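Local coordinates for protein SSD1 (PDB 7AM1) that binds messenger RNA and represses its translation, as a non-enzymatic pseudonuclease of the RNase II family with an alternative RNA recognition site, at residues 526-531 with 575-580; 562-565 with 571-574; 645-650 with 654-659. One frame throughout, in Å; residues are numbered along the deposited sequence.

All three interactions lie inside the RNB domain, the part of Ssd1 related to RNase II nucleases. Interactions 1 and 2 share strand 573-576: residues 575-580 meet helix 523-529, and residues 571-574, just before them, meet helix 544-568, with the two centres about 17 Å apart. Along the chain, interaction 2 falls wholly between the two segments of interaction 1, and interaction 3 follows in the loop between strand 635-638 and helix 668-681. Its centre is about 10 Å from that of interaction 1 and about 11 Å from that of interaction 2. It touches both, through H649 and H659 on D529 and T658 on the L573 carbonyl, so one strand and one loop tie two helices together.

Interaction 1 (526-531 with 575-580); sequences ESLDDE and RRQMQP
In the buried interior of the RNB domain, D529, in the segment that carries helix 523-529 into the following loop, is gripped side-on by R575 of strand 573-576. Two nitrogens of the guanidinium take two different oxygens of the aspartate residue. NE of R575 donates to OD1 of D529 at 2.8 Å, a salt bridge with an N-H...O angle of 150°. NH2 of R575 reaches the backbone O of D529, also at 2.8 Å, in the more bent bond of the two. The carboxylate and guanidinium planes are turned 64° apart, and NE comes to OD1 from above the carboxylate plane, which is quite unlike the flat double bridge an arginine can make with both carboxylate oxygens. R575 covers the distance because its chain runs extended from CG to NE, starting with CG anti to the backbone N (chi1 -176°).

This is a helix-to-strand junction of the RNB fold. On the helix side, O of E526 accepts from D529 N at 2.8 Å and from D530 N at 3.1 Å; these two bonds hold the backbone on both sides of the D529 carbonyl, which probably limits its movement. Both carboxylate oxygens of D529 have further hydrogen bonds to the loop that follows strand 635-638, OD1 with H649 NE2 and OD2 with H659 NE2, so OD1 is gripped by both R575 NE and H649 NE2. The acids D530 and E531 lie nearby without their charged atoms contacting R575: D530 is paired with K703, R665 and R666, and E531 with R633 and K703.

Beside the polar grip, L528 CD1 packs on Q577 NE2 at 4.0 Å. The bend in the Q577 chain at CB-CG leaves its amide nitrogen donating to the carbonyl of P632, while L528 also leans on F628 of helix 617-629.

Interaction 2 (562-565 with 571-574); sequences EKIY and LALL
I564 and Y565, successive residues of helix 544-568, receive A572 and L574 in a contact without a single hydrogen bond across it. The methyl of A572 fits against I564 CG1 at 4.1 Å and meets the Y565 ring at its edge, close to the ring plane, with CD1 of Y565 4.3 Å from A572 CB. L574 divides its two methyls between the same helix residues: its CD2 is 4.2 Å from I564 CD1, the two side chains running antiparallel alongside one another, and its CD1 is 4.2 Å from Y565 CD1, those two chains crossing at about a right angle. With CG1 of I564 set between the backbone N and the carbonyl carbon (chi1 64°), CD1 extends to the strand backbone, 3.6 Å from L573 O.

That carbonyl accepts from T658, and Y565 also makes an edge-to-face pair with Y647. The backbones of A572 and L574 hydrogen-bond to A639 and F637, pairing strand 573-576 with strand 635-638 antiparallel. L573 points the other way from its neighbours, onto V671 and V672, so strand 573-576 runs with helix 544-568 against one face and helix 668-681 against the other.

Interaction 3 (645-650 with 654-659); sequences DQYGHY and LPIYTH
H649 brings its imidazole up to the Y657 ring, CD2 to CD2 at 3.7 Å. The two planes are inclined at 79° and the approach is oblique, with centroids 5.3 Å apart. In H649 a chi1 of -164°, with CG trans to the main-chain nitrogen, directs the imidazole toward residues 654-659. Y647 and I656 form an apolar pair, extending in the same direction, flank to flank, with Y647 CD2 4.1 Å from I656 CD1.

The backbones are joined at one antiparallel, hydrogen-bonded pair, H649 with L654, an isolated bridge that closes the short loop between them. H649 N donates to L654 O at 2.8 Å in a nearly straight bond, and L654 N returns one to H649 O at 3.1 Å. G648 CA adds a C-H...O contact to L654 O at 3.3 Å. Further along, where the chains part, one water takes over: it bridges Y657 N and Y647 O (2.7 Å to the latter), accepting from the Y657 N-H.

The loop is further pinned by Q577, whose backbone bonds to G648 and Y650, and by N557 on the Y657 hydroxyl. D529 is the acid partner of H649 NE2, and ND1 is also hydrogen-bonded, close by in the chain. Both ring nitrogens are thus held while CD2 lies against Y657 CD2, so the rotation of the imidazole is probably well fixed.

Interaction 1 (526-531 with 575-580)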
loop_
_atom_site.group_PDB
_atom_site.type_symbol
_atom_site.label_atom_id
_atom_site.label_comp_id
_atom_site.label_asym_id
_atom_site.label_seq_id
_atom_site.Cartn_x
_atom_site.Cartn_y
_atom_site.Cartn_z
ATOM N N GLU A 526 6.070 -6.344 3.744
ATOM C CA GLU A 526 6.237 -5.335 4.790
ATOM C C GLU A 526 5.128 -4.290 4.722
ATOM O O GLU A 526 4.581 -3.887 5.757
ATOM C CB GLU A 526 7.617 -4.679 4.679
ATOM C CG GLU A 526 7.762 -3.303 5.346
ATOM C CD GLU A 526 7.631 -3.322 6.864
ATOM O OE1 GLU A 526 7.616 -4.417 7.468
ATOM O OE2 GLU A 526 7.562 -2.221 7.454
ATOM N N SER A 527 4.761 -3.859 3.508
ATOM C CA SER A 527 3.770 -2.798 3.357
ATOM C C SER A 527 2.370 -3.256 3.739
ATOM O O SER A 527 1.485 -2.409 3.902
ATOM C CB SER A 527 3.780 -2.243 1.921
ATOM O OG SER A 527 3.097 -3.084 1.012
ATOM N N LEU A 528 2.138 -4.564 3.864
ATOM C CA LEU A 528 0.896 -5.030 4.462
ATOM C C LEU A 528 0.801 -4.664 5.936
ATOM O O LEU A 528 -0.310 -4.580 6.465
ATOM C CB LEU A 528 0.758 -6.544 4.307
ATOM C CG LEU A 528 0.535 -7.070 2.889
ATOM C CD1 LEU A 528 0.700 -8.587 2.862
ATOM C CD2 LEU A 528 -0.847 -6.666 2.364
ATOM N N ASP A 529 1.928 -4.445 6.616
ATOM C CA ASP A 529 1.863 -4.116 8.032
ATOM C C ASP A 529 2.077 -2.642 8.332
ATOM O O ASP A 529 1.460 -2.120 9.261
ATOM C CB ASP A 529 2.895 -4.912 8.836
ATOM C CG ASP A 529 2.701 -4.742 10.326
ATOM O OD1 ASP A 529 1.663 -5.223 10.832
ATOM O OD2 ASP A 529 3.559 -4.109 10.980
ATOM N N ASP A 530 2.895 -1.944 7.552
ATOM C CA ASP A 530 3.329 -0.608 7.934
ATOM C C ASP A 530 3.669 0.171 6.674
ATOM O O ASP A 530 3.748 -0.385 5.577
ATOM C CB ASP A 530 4.528 -0.709 8.889
ATOM C CG ASP A 530 4.691 0.502 9.780
ATOM O OD1 ASP A 530 3.799 1.373 9.806
ATOM O OD2 ASP A 530 5.742 0.578 10.457
ATOM N N GLU A 531 3.856 1.475 6.840
ATOM C CA GLU A 531 4.269 2.340 5.746
ATOM C C GLU A 531 5.723 2.759 5.921
ATOM O O GLU A 531 6.250 2.803 7.036
ATOM C CB GLU A 531 3.392 3.592 5.666
ATOM C CG GLU A 531 1.898 3.312 5.573
ATOM C CD GLU A 531 1.255 3.069 6.922
ATOM O OE1 GLU A 531 0.714 1.961 7.126
ATOM O OE2 GLU A 531 1.297 3.980 7.783
ATOM N N ARG A 575 -2.311 -6.718 16.905
ATOM C CA ARG A 575 -2.349 -6.507 15.464
ATOM C C ARG A 575 -2.216 -7.857 14.785
ATOM O O ARG A 575 -1.280 -8.608 15.076
ATOM C CB ARG A 575 -1.236 -5.558 15.015
ATOM C CG ARG A 575 -1.265 -5.206 13.536
ATOM C CD ARG A 575 -0.402 -3.986 13.279
ATOM N NE ARG A 575 -0.386 -3.584 11.879
ATOM C CZ ARG A 575 -1.326 -2.847 11.293
ATOM N NH1 ARG A 575 -2.395 -2.439 11.967
ATOM N NH2 ARG A 575 -1.197 -2.528 10.015
ATOM N N ARG A 576 -3.170 -8.187 13.928
ATOM C CA ARG A 576 -3.151 -9.460 13.231
ATOM C C ARG A 576 -3.200 -9.229 11.729
ATOM O O ARG A 576 -3.437 -8.120 11.251
ATOM C CB ARG A 576 -4.311 -10.356 13.671
ATOM C CG ARG A 576 -5.701 -9.855 13.311
ATOM C CD ARG A 576 -6.701 -10.870 13.801
ATOM N NE ARG A 576 -8.062 -10.591 13.368
ATOM C CZ ARG A 576 -8.994 -11.523 13.204
ATOM N NH1 ARG A 576 -8.703 -12.802 13.410
ATOM N NH2 ARG A 576 -10.216 -11.177 12.822
ATOM N N GLN A 577 -2.970 -10.307 10.989
ATOM C CA GLN A 577 -2.970 -10.256 9.532
ATOM C C GLN A 577 -3.384 -11.632 9.046
ATOM O O GLN A 577 -2.692 -12.619 9.317
ATOM C CB GLN A 577 -1.595 -9.861 8.998
ATOM C CG GLN A 577 -1.611 -9.298 7.588
ATOM C CD GLN A 577 -1.446 -10.362 6.527
ATOM O OE1 GLN A 577 -0.821 -11.398 6.758
ATOM N NE2 GLN A 577 -1.982 -10.098 5.341
ATOM N N MET A 578 -4.528 -11.701 8.372
ATOM C CA MET A 578 -5.141 -12.983 8.074
ATOM C C MET A 578 -4.497 -13.629 6.856
ATOM O O MET A 578 -4.093 -12.957 5.902
ATOM C CB MET A 578 -6.646 -12.817 7.845
ATOM C CG MET A 578 -7.475 -13.955 8.434
ATOM S SD MET A 578 -9.214 -13.536 8.689
ATOM N N GLN A 579 -4.442 -14.954 6.884
ATOM C CA GLN A 579 -3.916 -15.700 5.762
ATOM C C GLN A 579 -4.814 -15.511 4.545
ATOM O O GLN A 579 -5.989 -15.156 4.675
ATOM C CB GLN A 579 -3.801 -17.178 6.122
ATOM C CG GLN A 579 -5.132 -17.912 6.215
ATOM C CD GLN A 579 -4.967 -19.364 6.625
ATOM O OE1 GLN A 579 -4.023 -20.035 6.209
ATOM N NE2 GLN A 579 -5.884 -19.854 7.451
ATOM N N PRO A 580 -4.280 -15.734 3.347
ATOM C CA PRO A 580 -5.109 -15.589 2.148
ATOM C C PRO A 580 -6.319 -16.503 2.221
ATOM O O PRO A 580 -6.243 -17.630 2.715
ATOM C CB PRO A 580 -4.165 -15.991 1.011
ATOM C CG PRO A 580 -2.789 -15.742 1.564
ATOM C CD PRO A 580 -2.892 -16.106 3.015
#

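Interaction 2 (562-565 with 571-574)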
loop_
_atom_site.group_PDB
_atom_site.type_symbol
_atom_site.label_atom_id
_atom_site.label_comp_id
_atom_site.label_asym_id
_atom_site.label_seq_id
_atom_site.Cartn_x
_atom_site.Cartn_y
_atom_site.Cartn_z
ATOM N N GLU A 562 3.287 -10.150 23.402
ATOM C CA GLU A 562 3.200 -11.294 24.307
ATOM C C GLU A 562 3.022 -10.837 25.747
ATOM O O GLU A 562 2.223 -11.410 26.500
ATOM C CB GLU A 562 4.461 -12.148 24.165
ATOM C CG GLU A 562 4.571 -12.854 22.820
ATOM C CD GLU A 562 5.922 -13.523 22.592
ATOM O OE1 GLU A 562 6.833 -13.344 23.428
ATOM O OE2 GLU A 562 6.079 -14.206 21.555
ATOM N N LYS A 563 3.749 -9.790 26.142
ATOM C CA LYS A 563 3.695 -9.311 27.515
ATOM C C LYS A 563 2.327 -8.734 27.860
ATOM O O LYS A 563 1.749 -9.073 28.901
ATOM C CB LYS A 563 4.788 -8.267 27.742
ATOM C CG LYS A 563 4.794 -7.688 29.145
ATOM C CD LYS A 563 6.182 -7.245 29.560
ATOM C CE LYS A 563 7.121 -8.437 29.718
ATOM N N ILE A 564 1.794 -7.850 27.010
ATOM C CA ILE A 564 0.536 -7.189 27.353
ATOM C C ILE A 564 -0.632 -8.163 27.266
ATOM O O ILE A 564 -1.600 -8.043 28.026
ATOM C CB ILE A 564 0.288 -5.939 26.486
ATOM C CG1 ILE A 564 0.136 -6.306 25.011
ATOM C CG2 ILE A 564 1.411 -4.925 26.696
ATOM C CD1 ILE A 564 -0.199 -5.109 24.110
ATOM N N TYR A 565 -0.596 -9.124 26.343
ATOM C CA TYR A 565 -1.691 -10.085 26.309
ATOM C C TYR A 565 -1.671 -10.984 27.541
ATOM O O TYR A 565 -2.723 -11.286 28.116
ATOM C CB TYR A 565 -1.637 -10.939 25.045
ATOM C CG TYR A 565 -2.798 -11.899 25.001
ATOM C CD1 TYR A 565 -4.107 -11.425 24.964
ATOM C CD2 TYR A 565 -2.599 -13.273 25.054
ATOM C CE1 TYR A 565 -5.180 -12.287 24.950
ATOM C CE2 TYR A 565 -3.677 -14.150 25.045
ATOM C CZ TYR A 565 -4.967 -13.647 24.996
ATOM O OH TYR A 565 -6.053 -14.499 24.983
ATOM N N LEU A 571 -8.136 -7.041 27.117
ATOM C CA LEU A 571 -8.067 -5.623 26.784
ATOM C C LEU A 571 -6.844 -5.252 25.943
ATOM O O LEU A 571 -6.724 -4.090 25.534
ATOM C CB LEU A 571 -8.091 -4.779 28.066
ATOM C CG LEU A 571 -9.356 -4.871 28.926
ATOM C CD1 LEU A 571 -9.270 -3.888 30.092
ATOM C CD2 LEU A 571 -10.624 -4.634 28.120
ATOM N N ALA A 572 -5.959 -6.204 25.643
ATOM C CA ALA A 572 -4.750 -5.895 24.889
ATOM C C ALA A 572 -5.086 -5.416 23.480
ATOM O O ALA A 572 -5.928 -5.996 22.790
ATOM C CB ALA A 572 -3.844 -7.127 24.809
ATOM N N LEU A 573 -4.416 -4.346 23.053
ATOM C CA LEU A 573 -4.489 -3.882 21.670
ATOM C C LEU A 573 -3.396 -4.606 20.896
ATOM O O LEU A 573 -2.204 -4.396 21.146
ATOM C CB LEU A 573 -4.328 -2.369 21.571
ATOM C CG LEU A 573 -4.529 -1.777 20.165
ATOM C CD1 LEU A 573 -4.580 -0.261 20.244
ATOM C CD2 LEU A 573 -3.460 -2.200 19.156
ATOM N N LEU A 574 -3.800 -5.482 19.991
ATOM C CA LEU A 574 -2.906 -6.327 19.222
ATOM C C LEU A 574 -3.065 -6.006 17.738
ATOM O O LEU A 574 -3.855 -5.145 17.344
ATOM C CB LEU A 574 -3.205 -7.797 19.521
ATOM C CG LEU A 574 -3.047 -8.193 20.994
ATOM C CD1 LEU A 574 -3.500 -9.629 21.221
ATOM C CD2 LEU A 574 -1.610 -8.013 21.446
#

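Interaction 3 (645-650 with 654-659)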
loop_
_atom_site.group_PDB
_atom_site.type_symbol
_atom_site.label_atom_id
_atom_site.label_comp_id
_atom_site.label_asym_id
_atom_site.label_seq_id
_atom_site.Cartn_x
_atom_site.Cartn_y
_atom_site.Cartn_z
ATOM N N ASP A 645 -7.130 -18.244 18.825
ATOM C CA ASP A 645 -6.530 -19.053 17.775
ATOM C C ASP A 645 -6.321 -18.272 16.484
ATOM O O ASP A 645 -5.727 -18.812 15.543
ATOM C CB ASP A 645 -7.413 -20.270 17.485
ATOM C CG ASP A 645 -7.313 -21.338 18.559
ATOM O OD1 ASP A 645 -6.320 -21.344 19.315
ATOM O OD2 ASP A 645 -8.240 -22.169 18.653
ATOM N N GLN A 646 -6.773 -17.016 16.424
ATOM C CA GLN A 646 -6.714 -16.222 15.202
ATOM C C GLN A 646 -6.009 -14.890 15.433
ATOM O O GLN A 646 -6.316 -13.893 14.770
ATOM C CB GLN A 646 -8.119 -15.996 14.644
ATOM C CG GLN A 646 -8.848 -17.284 14.289
ATOM C CD GLN A 646 -8.124 -18.090 13.225
ATOM O OE1 GLN A 646 -7.424 -17.535 12.377
ATOM N NE2 GLN A 646 -8.286 -19.407 13.270
ATOM N N TYR A 647 -5.053 -14.863 16.359
ATOM C CA TYR A 647 -4.230 -13.687 16.606
ATOM C C TYR A 647 -3.047 -13.582 15.650
ATOM O O TYR A 647 -2.315 -12.588 15.702
ATOM C CB TYR A 647 -3.699 -13.708 18.042
ATOM C CG TYR A 647 -4.711 -13.477 19.147
ATOM C CD1 TYR A 647 -6.027 -13.101 18.880
ATOM C CD2 TYR A 647 -4.332 -13.632 20.473
ATOM C CE1 TYR A 647 -6.927 -12.889 19.914
ATOM C CE2 TYR A 647 -5.216 -13.428 21.499
ATOM C CZ TYR A 647 -6.508 -13.056 21.225
ATOM O OH TYR A 647 -7.367 -12.858 22.282
ATOM N N GLY A 648 -2.847 -14.571 14.783
ATOM C CA GLY A 648 -1.622 -14.641 14.016
ATOM C C GLY A 648 -1.493 -13.530 12.991
ATOM O O GLY A 648 -2.474 -12.986 12.484
ATOM N N HIS A 649 -0.242 -13.182 12.715
ATOM C CA HIS A 649 0.142 -12.225 11.680
ATOM C C HIS A 649 0.802 -13.058 10.583
ATOM O O HIS A 649 1.988 -13.397 10.676
ATOM C CB HIS A 649 1.072 -11.163 12.252
ATOM C CG HIS A 649 1.210 -9.941 11.396
ATOM N ND1 HIS A 649 1.651 -9.986 10.091
ATOM C CD2 HIS A 649 0.996 -8.633 11.675
ATOM C CE1 HIS A 649 1.685 -8.760 9.598
ATOM N NE2 HIS A 649 1.295 -7.919 10.540
ATOM N N TYR A 650 0.016 -13.413 9.562
ATOM C CA TYR A 650 0.471 -14.365 8.553
ATOM C C TYR A 650 1.728 -13.872 7.843
ATOM O O TYR A 650 2.713 -14.608 7.719
ATOM C CB TYR A 650 -0.648 -14.626 7.541
ATOM C CG TYR A 650 -0.275 -15.586 6.431
ATOM C CD1 TYR A 650 -0.479 -16.955 6.566
ATOM C CD2 TYR A 650 0.275 -15.121 5.245
ATOM C CE1 TYR A 650 -0.139 -17.833 5.548
ATOM C CE2 TYR A 650 0.618 -15.987 4.225
ATOM C CZ TYR A 650 0.410 -17.340 4.378
ATOM O OH TYR A 650 0.759 -18.188 3.351
ATOM N N LEU A 654 4.065 -14.714 12.593
ATOM C CA LEU A 654 4.097 -14.529 14.038
ATOM C C LEU A 654 2.767 -14.913 14.678
ATOM O O LEU A 654 1.702 -14.603 14.129
ATOM C CB LEU A 654 4.438 -13.076 14.389
ATOM C CG LEU A 654 5.910 -12.715 14.174
ATOM C CD1 LEU A 654 6.152 -11.242 14.449
ATOM C CD2 LEU A 654 6.819 -13.575 15.046
ATOM N N PRO A 655 2.801 -15.607 15.825
ATOM C CA PRO A 655 1.543 -16.012 16.478
ATOM C C PRO A 655 0.813 -14.870 17.160
ATOM O O PRO A 655 -0.391 -14.992 17.430
ATOM C CB PRO A 655 2.004 -17.058 17.506
ATOM C CG PRO A 655 3.406 -16.659 17.829
ATOM C CD PRO A 655 3.986 -16.088 16.563
ATOM N N ILE A 656 1.509 -13.781 17.479
ATOM C CA ILE A 656 0.893 -12.623 18.112
ATOM C C ILE A 656 1.773 -11.424 17.799
ATOM O O ILE A 656 2.982 -11.560 17.593
ATOM C CB ILE A 656 0.720 -12.849 19.635
ATOM C CG1 ILE A 656 -0.238 -11.818 20.238
ATOM C CG2 ILE A 656 2.069 -12.796 20.348
ATOM C CD1 ILE A 656 -0.675 -12.164 21.665
ATOM N N TYR A 657 1.160 -10.248 17.735
ATOM C CA TYR A 657 1.886 -9.057 17.320
ATOM C C TYR A 657 1.125 -7.835 17.806
ATOM O O TYR A 657 -0.062 -7.908 18.136
ATOM C CB TYR A 657 2.068 -9.033 15.790
ATOM C CG TYR A 657 3.178 -8.134 15.289
ATOM C CD1 TYR A 657 4.505 -8.380 15.639
ATOM C CD2 TYR A 657 2.914 -7.070 14.430
ATOM C CE1 TYR A 657 5.526 -7.573 15.188
ATOM C CE2 TYR A 657 3.937 -6.257 13.967
ATOM C CZ TYR A 657 5.244 -6.519 14.352
ATOM O OH TYR A 657 6.278 -5.724 13.906
ATOM N N THR A 658 1.836 -6.716 17.859
ATOM C CA THR A 658 1.227 -5.410 18.064
ATOM C C THR A 658 2.214 -4.353 17.586
ATOM O O THR A 658 3.273 -4.673 17.033
ATOM C CB THR A 658 0.826 -5.177 19.525
ATOM O OG1 THR A 658 0.037 -3.980 19.602
ATOM C CG2 THR A 658 2.047 -5.026 20.421
ATOM N N HIS A 659 1.872 -3.088 17.814
ATOM C CA HIS A 659 2.695 -1.963 17.392
ATOM C C HIS A 659 3.114 -1.149 18.604
ATOM O O HIS A 659 2.269 -0.580 19.306
ATOM C CB HIS A 659 1.952 -1.095 16.377
ATOM C CG HIS A 659 2.125 -1.554 14.966
ATOM N ND1 HIS A 659 1.511 -0.931 13.903
ATOM C CD2 HIS A 659 2.853 -2.568 14.440
ATOM C CE1 HIS A 659 1.840 -1.550 12.784
ATOM N NE2 HIS A 659 2.660 -2.543 13.081
HETATM O O HOH W 1 -1.766 -10.391 17.205
#